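Local structure of polyisoprenyl-teichoic acid--peptidoglycan teichoic acid transferase TagV (Bacillus subtilis, 6UF3) at residues 28-33 with 43-48; 9-14 with 75-80; 174-179 with 212-217. The protein belongs to the LytR-CpsA-Psr family of cell-envelope proteins and has an alpha/beta fold built on a mixed central sheet. All blocks are in the same frame, centred on the assembly; numbering follows the deposited sequence.

Interaction 1: 28-33 with 43-48; sequences LIVVTL and LSIPRD
Leu28 and Ile45 meet at the end of a beta hairpin formed by strands 25-34 and 39-44. Ile45 N gives Leu28 O a hydrogen bond of 2.9 Å, nearly straight at the hydrogen (165°). Two more backbone hydrogen bonds join Val30 and Leu43, the hydrogen-bonded pair of this antiparallel stretch. Val30 N to Leu43 O is 2.8 Å, with the donor tilted 18° from the carbonyl plane. Leu43 N to Val30 O is 2.9 Å.

The side chain of Ile45 can be followed outward. Its CB faces Leu28 O and lies 4.2 Å from Leu28 CB. CG1, beside the backbone N (chi1 -53°), and CG2 make no close approach to 28-33. The extended chain carries CD1 to 4.4 Å from CG2 of Val30. On the other face, Ile29 CG1 touches Ser44 CB at 4.1 Å. Helix 158-177 packs there, and helix 72-84 on the face of Val30 and Leu43.

Beyond the Ile45 N bond the chains part. A water accepts from Leu28 N and lies at the same 2.9 Å from Ile45 O, to which it can donate. In this buried contact Leu28, Val30 and Leu43 N and O and Ile45 N are thus satisfied, while Leu28, Val30 and Ile45 supply apolar packing.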
ATOM      1  N   LEU A  28      -4.194  -0.961   1.253  1.00 16.47           N
ATOM      2  CA  LEU A  28      -3.872  -1.792   0.094  1.00 14.42           C
ATOM      3  C   LEU A  28      -3.326  -0.893  -0.999  1.00 18.22           C
ATOM      4  O   LEU A  28      -4.084  -0.111  -1.580  1.00 18.58           O
ATOM      5  CB  LEU A  28      -5.098  -2.527  -0.439  1.00 15.04           C
ATOM      6  CG  LEU A  28      -5.696  -3.628   0.444  1.00 16.13           C
ATOM      7  CD1 LEU A  28      -6.960  -4.123  -0.219  1.00 22.93           C
ATOM      8  CD2 LEU A  28      -4.736  -4.774   0.680  1.00 20.27           C
ATOM      9  N   ILE A  29      -2.036  -1.021  -1.304  1.00 17.18           N
ATOM     10  CA  ILE A  29      -1.417  -0.208  -2.348  1.00 16.20           C
ATOM     11  C   ILE A  29      -0.651  -1.115  -3.295  1.00 15.10           C
ATOM     12  O   ILE A  29       0.192  -1.902  -2.862  1.00 16.63           O
ATOM     13  CB  ILE A  29      -0.477   0.854  -1.757  1.00 17.14           C
ATOM     14  CG1 ILE A  29      -1.242   1.776  -0.807  1.00 20.03           C
ATOM     15  CG2 ILE A  29       0.147   1.666  -2.901  1.00 19.85           C
ATOM     16  CD1 ILE A  29      -0.359   2.655   0.069  1.00 22.38           C
ATOM     17  N   VAL A  30      -0.917  -0.984  -4.591  1.00 16.33           N
ATOM     18  CA  VAL A  30      -0.219  -1.737  -5.625  1.00 15.43           C
ATOM     19  C   VAL A  30       0.755  -0.798  -6.323  1.00 18.96           C
ATOM     20  O   VAL A  30       0.384   0.320  -6.697  1.00 18.45           O
ATOM     21  CB  VAL A  30      -1.211  -2.331  -6.636  1.00 18.37           C
ATOM     22  CG1 VAL A  30      -0.486  -2.910  -7.833  1.00 17.35           C
ATOM     23  CG2 VAL A  30      -2.037  -3.423  -5.935  1.00 18.37           C
ATOM     24  N   VAL A  31       1.996  -1.249  -6.489  1.00 16.77           N
ATOM     25  CA  VAL A  31       2.995  -0.533  -7.284  1.00 14.38           C
ATOM     26  C   VAL A  31       3.426  -1.457  -8.412  1.00 19.39           C
ATOM     27  O   VAL A  31       3.711  -2.635  -8.172  1.00 20.52           O
ATOM     28  CB  VAL A  31       4.204  -0.109  -6.428  1.00 16.82           C
ATOM     29  CG1 VAL A  31       5.305   0.513  -7.305  1.00 20.35           C
ATOM     30  CG2 VAL A  31       3.772   0.859  -5.339  1.00 18.62           C
ATOM     31  N   THR A  32       3.452  -0.944  -9.642  1.00 17.60           N
ATOM     32  CA  THR A  32       4.013  -1.691 -10.759  1.00 16.72           C
ATOM     33  C   THR A  32       5.320  -1.024 -11.183  1.00 17.61           C
ATOM     34  O   THR A  32       5.451   0.199 -11.118  1.00 20.25           O
ATOM     35  CB  THR A  32       3.033  -1.805 -11.941  1.00 20.08           C
ATOM     36  OG1 THR A  32       2.595  -0.505 -12.351  1.00 20.44           O
ATOM     37  CG2 THR A  32       1.794  -2.611 -11.535  1.00 16.63           C
ATOM     38  N   LEU A  33       6.293  -1.834 -11.571  1.00 16.39           N
ATOM     39  CA  LEU A  33       7.642  -1.352 -11.854  1.00 16.38           C
ATOM     40  C   LEU A  33       8.098  -1.885 -13.203  1.00 20.76           C
ATOM     41  O   LEU A  33       7.904  -3.064 -13.525  1.00 21.04           O
ATOM     42  CB  LEU A  33       8.626  -1.784 -10.747  1.00 19.01           C
ATOM     43  CG  LEU A  33       8.375  -1.299  -9.312  1.00 21.36           C
ATOM     44  CD1 LEU A  33       7.506  -2.299  -8.529  1.00 21.66           C
ATOM     45  CD2 LEU A  33       9.680  -1.077  -8.580  1.00 24.10           C
ATOM     46  N   LEU A  43      -1.281   2.615  -7.273  1.00 17.54           N
ATOM     47  CA  LEU A  43      -2.728   2.620  -7.146  1.00 23.02           C
ATOM     48  C   LEU A  43      -3.107   2.168  -5.739  1.00 21.07           C
ATOM     49  O   LEU A  43      -2.715   1.075  -5.336  1.00 23.57           O
ATOM     50  CB  LEU A  43      -3.325   1.678  -8.196  1.00 30.09           C
ATOM     51  CG  LEU A  43      -4.792   1.272  -8.184  1.00 41.08           C
ATOM     52  CD1 LEU A  43      -5.654   2.403  -8.731  1.00 48.88           C
ATOM     53  CD2 LEU A  43      -4.948   0.017  -9.005  1.00 47.60           C
ATOM     54  N   SER A  44      -3.851   2.989  -4.986  1.00 18.86           N
ATOM     55  CA  SER A  44      -4.426   2.463  -3.746  1.00 19.68           C
ATOM     56  C   SER A  44      -5.821   1.927  -4.015  1.00 19.40           C
ATOM     57  O   SER A  44      -6.507   2.372  -4.932  1.00 21.60           O
ATOM     58  CB  SER A  44      -4.463   3.517  -2.633  1.00 25.42           C
ATOM     59  OG  SER A  44      -5.244   4.643  -2.986  1.00 35.49           O
ATOM     60  N   ILE A  45      -6.225   0.946  -3.221  1.00 17.44           N
ATOM     61  CA  ILE A  45      -7.560   0.368  -3.326  1.00 20.96           C
ATOM     62  C   ILE A  45      -8.315   0.671  -2.038  1.00 20.01           C
ATOM     63  O   ILE A  45      -7.913   0.202  -0.966  1.00 19.62           O
ATOM     64  CB  ILE A  45      -7.518  -1.146  -3.572  1.00 20.47           C
ATOM     65  CG1 ILE A  45      -6.635  -1.481  -4.785  1.00 21.17           C
ATOM     66  CG2 ILE A  45      -8.941  -1.663  -3.743  1.00 18.26           C
ATOM     67  CD1 ILE A  45      -6.270  -2.981  -4.888  1.00 25.11           C
ATOM     68  N   PRO A  46      -9.420   1.424  -2.092  1.00 20.00           N
ATOM     69  CA  PRO A  46     -10.167   1.750  -0.868  1.00 17.53           C
ATOM     70  C   PRO A  46     -10.599   0.490  -0.134  1.00 19.79           C
ATOM     71  O   PRO A  46     -10.946  -0.513  -0.758  1.00 19.64           O
ATOM     72  CB  PRO A  46     -11.378   2.536  -1.393  1.00 24.79           C
ATOM     73  CG  PRO A  46     -10.894   3.140  -2.683  1.00 24.49           C
ATOM     74  CD  PRO A  46      -9.938   2.144  -3.274  1.00 21.60           C
ATOM     75  N   ARG A  47     -10.561   0.556   1.203  1.00 23.12           N
ATOM     76  CA  ARG A  47     -10.809  -0.631   2.026  1.00 22.71           C
ATOM     77  C   ARG A  47     -12.223  -1.165   1.844  1.00 22.08           C
ATOM     78  O   ARG A  47     -12.465  -2.363   2.045  1.00 19.90           O
ATOM     79  CB  ARG A  47     -10.562  -0.311   3.502  1.00 26.47           C
ATOM     80  N   ASP A  48     -13.165  -0.301   1.472  1.00 21.07           N
ATOM     81  CA  ASP A  48     -14.564  -0.684   1.312  1.00 20.92           C
ATOM     82  C   ASP A  48     -14.924  -1.050  -0.122  1.00 20.99           C
ATOM     83  O   ASP A  48     -16.110  -1.197  -0.421  1.00 23.10           O
ATOM     84  CB  ASP A  48     -15.480   0.439   1.796  1.00 25.45           C
ATOM     85  CG  ASP A  48     -15.241   0.805   3.249  1.00 33.74           C
ATOM     86  OD1 ASP A  48     -15.506  -0.044   4.119  1.00 32.77           O
ATOM     87  OD2 ASP A  48     -14.782   1.937   3.522  1.00 32.85           O
TER
HETATM   88  O   HOH W   1      -5.887   1.362   0.783  1.00 34.65           O

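Interaction 2: 9-14 with 75-80; sequences LFMGIE and ETVETV
Strand 9-13 packs against helix 75-80 with the two axes 10.2 Å apart at their closest and an angle of 131° between their directions. No hydrogen bond crosses between Leu9 or Met11 and the helix. The contact is made by side chains.

Leu9 sends one methyl group, CD2, into the helix face. With CG anti to the backbone N (chi1 171°) the branch first runs along the strand toward Met11; CD2 then turns to the helix and touches three residues. It lies 4.0 Å from CG2 of Thr76, 4.0 Å from CG2 of Val77 and 4.1 Å from CG2 of Val80. Leu9 crosses Thr76 at about a right angle, but it slides past Val77 in the opposite direction.

Met11 meets the same turn of the helix from further along the strand. Its SD is 3.7 Å from Thr76 CG2. The chain bends at the last torsion (chi3 -80°), and CE comes to 4.2 Å from Val77 CG2. Thr76 thus offers its methyl to both strand residues, while its OG1 has a weak bond to Gly72 O within the helix. Behind the contact, Glu75 O accepts from both N and OG1 of Thr79, which arrive from opposite faces of the carbonyl plane.

This is helix-on-sheet packing of an alpha/beta fold, with helix 72-84 covering one side of the mixed sheet. Leu9 and Met11 bond through their backbones to strand 90-94, and Phe10 bonds to Ile29 of strand 25-34. Helix 72-84 lies against strands 6-13 and 25-34, where Thr76 also rests on Leu28.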
ATOM      1  N   LEU A   9       2.313  -5.739  -3.998  1.00 16.47           N
ATOM      2  CA  LEU A   9       1.163  -5.352  -3.187  1.00 15.86           C
ATOM      3  C   LEU A   9       1.639  -5.072  -1.768  1.00 16.64           C
ATOM      4  O   LEU A   9       2.241  -5.943  -1.123  1.00 17.70           O
ATOM      5  CB  LEU A   9       0.085  -6.444  -3.171  1.00 16.92           C
ATOM      6  CG  LEU A   9      -1.071  -6.209  -2.173  1.00 18.06           C
ATOM      7  CD1 LEU A   9      -1.880  -4.946  -2.501  1.00 17.02           C
ATOM      8  CD2 LEU A   9      -2.019  -7.440  -2.107  1.00 18.52           C
ATOM      9  N   PHE A  10       1.354  -3.868  -1.285  1.00 16.95           N
ATOM     10  CA  PHE A  10       1.630  -3.453   0.081  1.00 18.19           C
ATOM     11  C   PHE A  10       0.340  -3.545   0.881  1.00 19.19           C
ATOM     12  O   PHE A  10      -0.664  -2.926   0.519  1.00 20.16           O
ATOM     13  CB  PHE A  10       2.158  -2.015   0.114  1.00 19.16           C
ATOM     14  CG  PHE A  10       3.515  -1.842  -0.515  1.00 20.37           C
ATOM     15  CD1 PHE A  10       3.634  -1.578  -1.874  1.00 21.16           C
ATOM     16  CD2 PHE A  10       4.666  -1.919   0.257  1.00 23.38           C
ATOM     17  CE1 PHE A  10       4.884  -1.410  -2.458  1.00 22.38           C
ATOM     18  CE2 PHE A  10       5.911  -1.765  -0.321  1.00 22.36           C
ATOM     19  CZ  PHE A  10       6.015  -1.499  -1.678  1.00 20.33           C
ATOM     20  N   MET A  11       0.372  -4.322   1.960  1.00 18.89           N
ATOM     21  CA  MET A  11      -0.768  -4.541   2.845  1.00 21.21           C
ATOM     22  C   MET A  11      -0.424  -3.974   4.215  1.00 23.79           C
ATOM     23  O   MET A  11       0.603  -4.338   4.802  1.00 26.83           O
ATOM     24  CB  MET A  11      -1.100  -6.033   2.939  1.00 19.18           C
ATOM     25  CG  MET A  11      -1.666  -6.604   1.647  1.00 21.01           C
ATOM     26  SD  MET A  11      -1.608  -8.421   1.593  1.00 24.03           S
ATOM     27  CE  MET A  11       0.111  -8.681   1.141  1.00 25.87           C
ATOM     28  N   GLY A  12      -1.255  -3.056   4.699  1.00 21.46           N
ATOM     29  CA  GLY A  12      -1.181  -2.577   6.066  1.00 20.70           C
ATOM     30  C   GLY A  12      -2.343  -3.146   6.871  1.00 21.83           C
ATOM     31  O   GLY A  12      -3.498  -3.031   6.461  1.00 22.40           O
ATOM     32  N   ILE A  13      -2.008  -3.776   8.002  1.00 23.29           N
ATOM     33  CA  ILE A  13      -2.998  -4.431   8.852  1.00 28.30           C
ATOM     34  C   ILE A  13      -2.758  -4.050  10.308  1.00 32.85           C
ATOM     35  O   ILE A  13      -1.719  -3.503  10.673  1.00 33.60           O
ATOM     36  CB  ILE A  13      -2.975  -5.963   8.693  1.00 33.48           C
ATOM     37  CG1 ILE A  13      -1.667  -6.523   9.242  1.00 32.15           C
ATOM     38  CG2 ILE A  13      -3.155  -6.365   7.232  1.00 35.05           C
ATOM     39  CD1 ILE A  13      -1.634  -8.026   9.244  1.00 40.04           C
ATOM     40  N   GLU A  14      -3.753  -4.331  11.145  1.00 34.38           N
ATOM     41  CA  GLU A  14      -3.602  -4.171  12.586  1.00 42.80           C
ATOM     42  C   GLU A  14      -3.222  -5.491  13.247  1.00 48.17           C
ATOM     43  O   GLU A  14      -2.182  -5.585  13.910  1.00 44.02           O
ATOM     44  CB  GLU A  14      -4.891  -3.610  13.209  1.00 42.05           C
ATOM     45  CG  GLU A  14      -4.816  -3.466  14.724  1.00 45.15           C
ATOM     46  CD  GLU A  14      -5.978  -2.683  15.315  1.00 51.00           C
ATOM     47  OE1 GLU A  14      -6.814  -2.162  14.545  1.00 52.08           O
ATOM     48  OE2 GLU A  14      -6.050  -2.587  16.560  1.00 56.48           O
ATOM     49  N   GLU A  75      -5.263 -14.891   0.281  1.00 20.59           N
ATOM     50  CA  GLU A  75      -6.581 -14.499  -0.215  1.00 20.46           C
ATOM     51  C   GLU A  75      -6.591 -13.039  -0.657  1.00 21.18           C
ATOM     52  O   GLU A  75      -7.173 -12.707  -1.696  1.00 20.93           O
ATOM     53  CB  GLU A  75      -7.643 -14.784   0.853  1.00 21.58           C
ATOM     54  CG  GLU A  75      -9.064 -14.456   0.452  1.00 24.15           C
ATOM     55  CD  GLU A  75      -9.596 -15.304  -0.694  1.00 25.21           C
ATOM     56  OE1 GLU A  75      -9.080 -16.405  -0.934  1.00 29.82           O
ATOM     57  OE2 GLU A  75     -10.549 -14.860  -1.365  1.00 29.12           O
ATOM     58  N   THR A  76      -5.915 -12.155   0.088  1.00 18.60           N
ATOM     59  CA  THR A  76      -5.861 -10.758  -0.340  1.00 19.92           C
ATOM     60  C   THR A  76      -5.132 -10.614  -1.674  1.00 20.76           C
ATOM     61  O   THR A  76      -5.601  -9.908  -2.575  1.00 17.51           O
ATOM     62  CB  THR A  76      -5.169  -9.898   0.722  1.00 18.60           C
ATOM     63  OG1 THR A  76      -5.945  -9.921   1.918  1.00 18.76           O
ATOM     64  CG2 THR A  76      -5.086  -8.463   0.252  1.00 19.07           C
ATOM     65  N   VAL A  77      -3.976 -11.272  -1.811  1.00 19.67           N
ATOM     66  CA  VAL A  77      -3.209 -11.205  -3.054  1.00 17.84           C
ATOM     67  C   VAL A  77      -4.054 -11.678  -4.226  1.00 20.31           C
ATOM     68  O   VAL A  77      -4.122 -11.017  -5.269  1.00 20.70           O
ATOM     69  CB  VAL A  77      -1.910 -12.018  -2.944  1.00 23.05           C
ATOM     70  CG1 VAL A  77      -1.291 -12.190  -4.336  1.00 23.75           C
ATOM     71  CG2 VAL A  77      -0.912 -11.308  -2.007  1.00 21.79           C
ATOM     72  N   GLU A  78      -4.718 -12.819  -4.074  1.00 18.71           N
ATOM     73  CA  GLU A  78      -5.491 -13.348  -5.192  1.00 19.51           C
ATOM     74  C   GLU A  78      -6.710 -12.483  -5.491  1.00 19.79           C
ATOM     75  O   GLU A  78      -7.103 -12.334  -6.656  1.00 21.50           O
ATOM     76  CB  GLU A  78      -5.915 -14.785  -4.895  1.00 22.16           C
ATOM     77  CG  GLU A  78      -6.039 -15.635  -6.134  1.00 31.81           C
ATOM     78  CD  GLU A  78      -6.682 -16.989  -5.859  1.00 33.98           C
ATOM     79  OE1 GLU A  78      -7.006 -17.274  -4.687  1.00 33.90           O
ATOM     80  OE2 GLU A  78      -6.863 -17.760  -6.821  1.00 39.88           O
ATOM     81  N   THR A  79      -7.332 -11.913  -4.458  1.00 19.10           N
ATOM     82  CA  THR A  79      -8.467 -11.030  -4.689  1.00 15.94           C
ATOM     83  C   THR A  79      -8.042  -9.770  -5.441  1.00 14.94           C
ATOM     84  O   THR A  79      -8.744  -9.323  -6.357  1.00 18.66           O
ATOM     85  CB  THR A  79      -9.141 -10.685  -3.358  1.00 17.05           C
ATOM     86  OG1 THR A  79      -9.637 -11.891  -2.764  1.00 18.58           O
ATOM     87  CG2 THR A  79     -10.316  -9.720  -3.575  1.00 19.72           C
ATOM     88  N   VAL A  80      -6.871  -9.220  -5.103  1.00 16.24           N
ATOM     89  CA  VAL A  80      -6.354  -8.061  -5.828  1.00 18.21           C
ATOM     90  C   VAL A  80      -5.977  -8.439  -7.255  1.00 20.37           C
ATOM     91  O   VAL A  80      -6.245  -7.682  -8.200  1.00 18.35           O
ATOM     92  CB  VAL A  80      -5.167  -7.453  -5.055  1.00 14.70           C
ATOM     93  CG1 VAL A  80      -4.430  -6.414  -5.930  1.00 17.36           C
ATOM     94  CG2 VAL A  80      -5.670  -6.810  -3.781  1.00 17.31           C
TER

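Interaction 3: 174-179 with 212-217; sequences RMSSAS and SGFTSK
Ser176 lies in the last turn of helix 158-177 and meets residues 212-217, in the connection from helix 201-210 to strand 220-222. This helix-end to loop contact lies at the surface of the alpha/beta fold.

One hydrogen bond crosses it. Gly213 N donates to Ser176 O at 3.0 Å, almost perfectly straight at the hydrogen (178°). The donor is tilted 32° from the carbonyl plane. Gly213 has a positive phi, at which a CB would be jammed against the carbonyl O of Ser212.

The other contacts are van der Waals approaches. Ser176 O lies 3.6 Å from Ser212 CA, and Ser176 CB sits 3.3 Å from Phe214 O. Ser176 OG is turned beside its own backbone N (chi1 -65°) and lies 3.8 Å from Phe214 CB. That hydroxyl has its main polar partner outside the loop, at Ile172 O one turn back in the helix, and a weak bond to Tyr211 O.

Further bonds lie nearby. Ser216 N donates to Asp173 OD1 of the helix, and Gln208 of helix 201-210 donates to Met175 O. The ring of Phe214 packs edge-to-face with Tyr211. At the edge of the Phe214 ring and near its plane, Ser176 OG is 4.1 Å from CD2.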
ATOM      1  N   ARG A 174      13.146   8.470  -0.024  1.00 33.10           N
ATOM      2  CA  ARG A 174      14.294   8.235   0.843  1.00 34.64           C
ATOM      3  C   ARG A 174      15.213   7.178   0.251  1.00 30.40           C
ATOM      4  O   ARG A 174      16.428   7.381   0.155  1.00 37.46           O
ATOM      5  CB  ARG A 174      13.833   7.823   2.236  1.00 32.07           C
ATOM      6  CG  ARG A 174      14.980   7.338   3.077  1.00 48.14           C
ATOM      7  CD  ARG A 174      15.780   8.527   3.565  1.00 53.21           C
ATOM      8  NE  ARG A 174      14.963   9.327   4.465  1.00 61.47           N
ATOM      9  CZ  ARG A 174      14.718   8.988   5.725  1.00 67.73           C
ATOM     10  NH1 ARG A 174      13.954   9.757   6.487  1.00 67.90           N
ATOM     11  NH2 ARG A 174      15.247   7.880   6.222  1.00 71.41           N
ATOM     12  N   MET A 175      14.651   6.043  -0.166  1.00 29.72           N
ATOM     13  CA  MET A 175      15.498   5.011  -0.753  1.00 36.43           C
ATOM     14  C   MET A 175      16.133   5.486  -2.056  1.00 35.64           C
ATOM     15  O   MET A 175      17.304   5.193  -2.313  1.00 35.87           O
ATOM     16  CB  MET A 175      14.707   3.712  -0.961  1.00 42.72           C
ATOM     17  CG  MET A 175      14.052   3.557  -2.336  1.00 56.08           C
ATOM     18  SD  MET A 175      13.546   1.865  -2.744  1.00 67.41           S
ATOM     19  CE  MET A 175      13.580   1.931  -4.529  1.00 62.31           C
ATOM     20  N   SER A 176      15.407   6.256  -2.869  1.00 33.49           N
ATOM     21  CA  SER A 176      15.947   6.664  -4.158  1.00 32.82           C
ATOM     22  C   SER A 176      17.075   7.664  -4.001  1.00 35.83           C
ATOM     23  O   SER A 176      17.971   7.710  -4.846  1.00 34.06           O
ATOM     24  CB  SER A 176      14.848   7.260  -5.036  1.00 31.91           C
ATOM     25  OG  SER A 176      13.872   6.286  -5.352  1.00 33.44           O
ATOM     26  N   SER A 177      17.044   8.469  -2.945  1.00 36.23           N
ATOM     27  CA  SER A 177      18.055   9.502  -2.781  1.00 37.46           C
ATOM     28  C   SER A 177      19.284   9.022  -2.021  1.00 42.95           C
ATOM     29  O   SER A 177      20.302   9.722  -2.024  1.00 42.72           O
ATOM     30  CB  SER A 177      17.454  10.724  -2.081  1.00 44.53           C
ATOM     31  OG  SER A 177      17.013  10.403  -0.779  1.00 48.95           O
ATOM     32  N   ALA A 178      19.225   7.849  -1.392  1.00 46.04           N
ATOM     33  CA  ALA A 178      20.375   7.305  -0.685  1.00 48.84           C
ATOM     34  C   ALA A 178      21.474   6.904  -1.666  1.00 50.02           C
ATOM     35  O   ALA A 178      21.227   6.629  -2.844  1.00 48.65           O
ATOM     36  CB  ALA A 178      19.960   6.104   0.165  1.00 48.11           C
ATOM     37  N   SER A 179      22.704   6.867  -1.164  1.00 54.02           N
ATOM     38  CA  SER A 179      23.851   6.624  -2.034  1.00 61.71           C
ATOM     39  C   SER A 179      24.812   5.572  -1.501  1.00 69.70           C
ATOM     40  O   SER A 179      25.287   4.740  -2.277  1.00 73.65           O
ATOM     41  CB  SER A 179      24.606   7.941  -2.274  1.00 66.97           C
ATOM     42  OG  SER A 179      24.631   8.736  -1.097  1.00 67.16           O
ATOM     43  N   SER A 212      17.989   4.560  -8.267  1.00 27.77           N
ATOM     44  CA  SER A 212      18.799   5.619  -7.689  1.00 26.65           C
ATOM     45  C   SER A 212      18.592   6.900  -8.484  1.00 28.54           C
ATOM     46  O   SER A 212      18.730   6.911  -9.708  1.00 32.93           O
ATOM     47  CB  SER A 212      20.275   5.226  -7.694  1.00 30.08           C
ATOM     48  OG  SER A 212      21.069   6.282  -7.185  1.00 36.23           O
ATOM     49  N   GLY A 213      18.232   7.975  -7.786  1.00 32.03           N
ATOM     50  CA  GLY A 213      17.955   9.240  -8.435  1.00 30.38           C
ATOM     51  C   GLY A 213      16.524   9.406  -8.890  1.00 29.69           C
ATOM     52  O   GLY A 213      16.161  10.484  -9.368  1.00 34.00           O
ATOM     53  N   PHE A 214      15.698   8.372  -8.761  1.00 25.01           N
ATOM     54  CA  PHE A 214      14.282   8.484  -9.042  1.00 27.24           C
ATOM     55  C   PHE A 214      13.630   9.403  -8.008  1.00 26.09           C
ATOM     56  O   PHE A 214      14.238   9.785  -7.003  1.00 31.64           O
ATOM     57  CB  PHE A 214      13.678   7.080  -9.039  1.00 23.58           C
ATOM     58  CG  PHE A 214      12.236   6.994  -9.465  1.00 22.89           C
ATOM     59  CD1 PHE A 214      11.864   7.107 -10.790  1.00 24.42           C
ATOM     60  CD2 PHE A 214      11.259   6.716  -8.521  1.00 22.11           C
ATOM     61  CE1 PHE A 214      10.520   6.989 -11.161  1.00 26.41           C
ATOM     62  CE2 PHE A 214       9.925   6.593  -8.883  1.00 23.27           C
ATOM     63  CZ  PHE A 214       9.559   6.720 -10.198  1.00 26.82           C
ATOM     64  N   THR A 215      12.376   9.767  -8.259  1.00 27.36           N
ATOM     65  CA  THR A 215      11.662  10.644  -7.346  1.00 25.79           C
ATOM     66  C   THR A 215      10.175  10.347  -7.473  1.00 27.16           C
ATOM     67  O   THR A 215       9.694  10.023  -8.564  1.00 24.55           O
ATOM     68  CB  THR A 215      11.972  12.120  -7.638  1.00 29.46           C
ATOM     69  OG1 THR A 215      11.474  12.943  -6.577  1.00 34.75           O
ATOM     70  CG2 THR A 215      11.357  12.558  -8.964  1.00 30.63           C
ATOM     71  N   SER A 216       9.456  10.424  -6.345  1.00 25.53           N
ATOM     72  CA  SER A 216       8.071   9.975  -6.333  1.00 24.46           C
ATOM     73  C   SER A 216       7.172  10.828  -7.215  1.00 24.37           C
ATOM     74  O   SER A 216       6.098  10.352  -7.615  1.00 27.19           O
ATOM     75  CB  SER A 216       7.528   9.938  -4.897  1.00 24.38           C
ATOM     76  OG  SER A 216       7.415  11.233  -4.339  1.00 28.53           O
ATOM     77  N   LYS A 217       7.578  12.061  -7.538  1.00 25.53           N
ATOM     78  CA  LYS A 217       6.791  12.850  -8.481  1.00 31.63           C
ATOM     79  C   LYS A 217       6.656  12.136  -9.822  1.00 34.42           C
ATOM     80  O   LYS A 217       5.654  12.314 -10.522  1.00 34.38           O
ATOM     81  CB  LYS A 217       7.409  14.237  -8.676  1.00 33.26           C
ATOM     82  CG  LYS A 217       6.634  15.133  -9.649  1.00 37.94           C
ATOM     83  CD  LYS A 217       7.118  16.568  -9.618  1.00 39.94           C
ATOM     84  CE  LYS A 217       6.544  17.370 -10.786  1.00 41.91           C
ATOM     85  NZ  LYS A 217       5.131  16.964 -11.068  1.00 38.90           N
TER

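Interactions 1 and 2 are neighbours in the core, with centres about 9 Å apart. They share the mixed sheet, in which strands 6-13 and 25-34 are adjacent, and Leu28 packs on Met11 between them. Both segments of interaction 1 fall between the two segments of interaction 2 in the sequence. Interaction 3 comes later and lies at the surface, its centre about 21 Å from that of interaction 1 and about 25 Å from that of interaction 2. It touches neither. Helix 158-177 still connects it to the core, because this helix also packs on Ile29 and Ser44. Interactions 1 and 2 thus belong to the sheet core and its helical cover, while interaction 3 joins the far end of helix 158-177 to a surface loop.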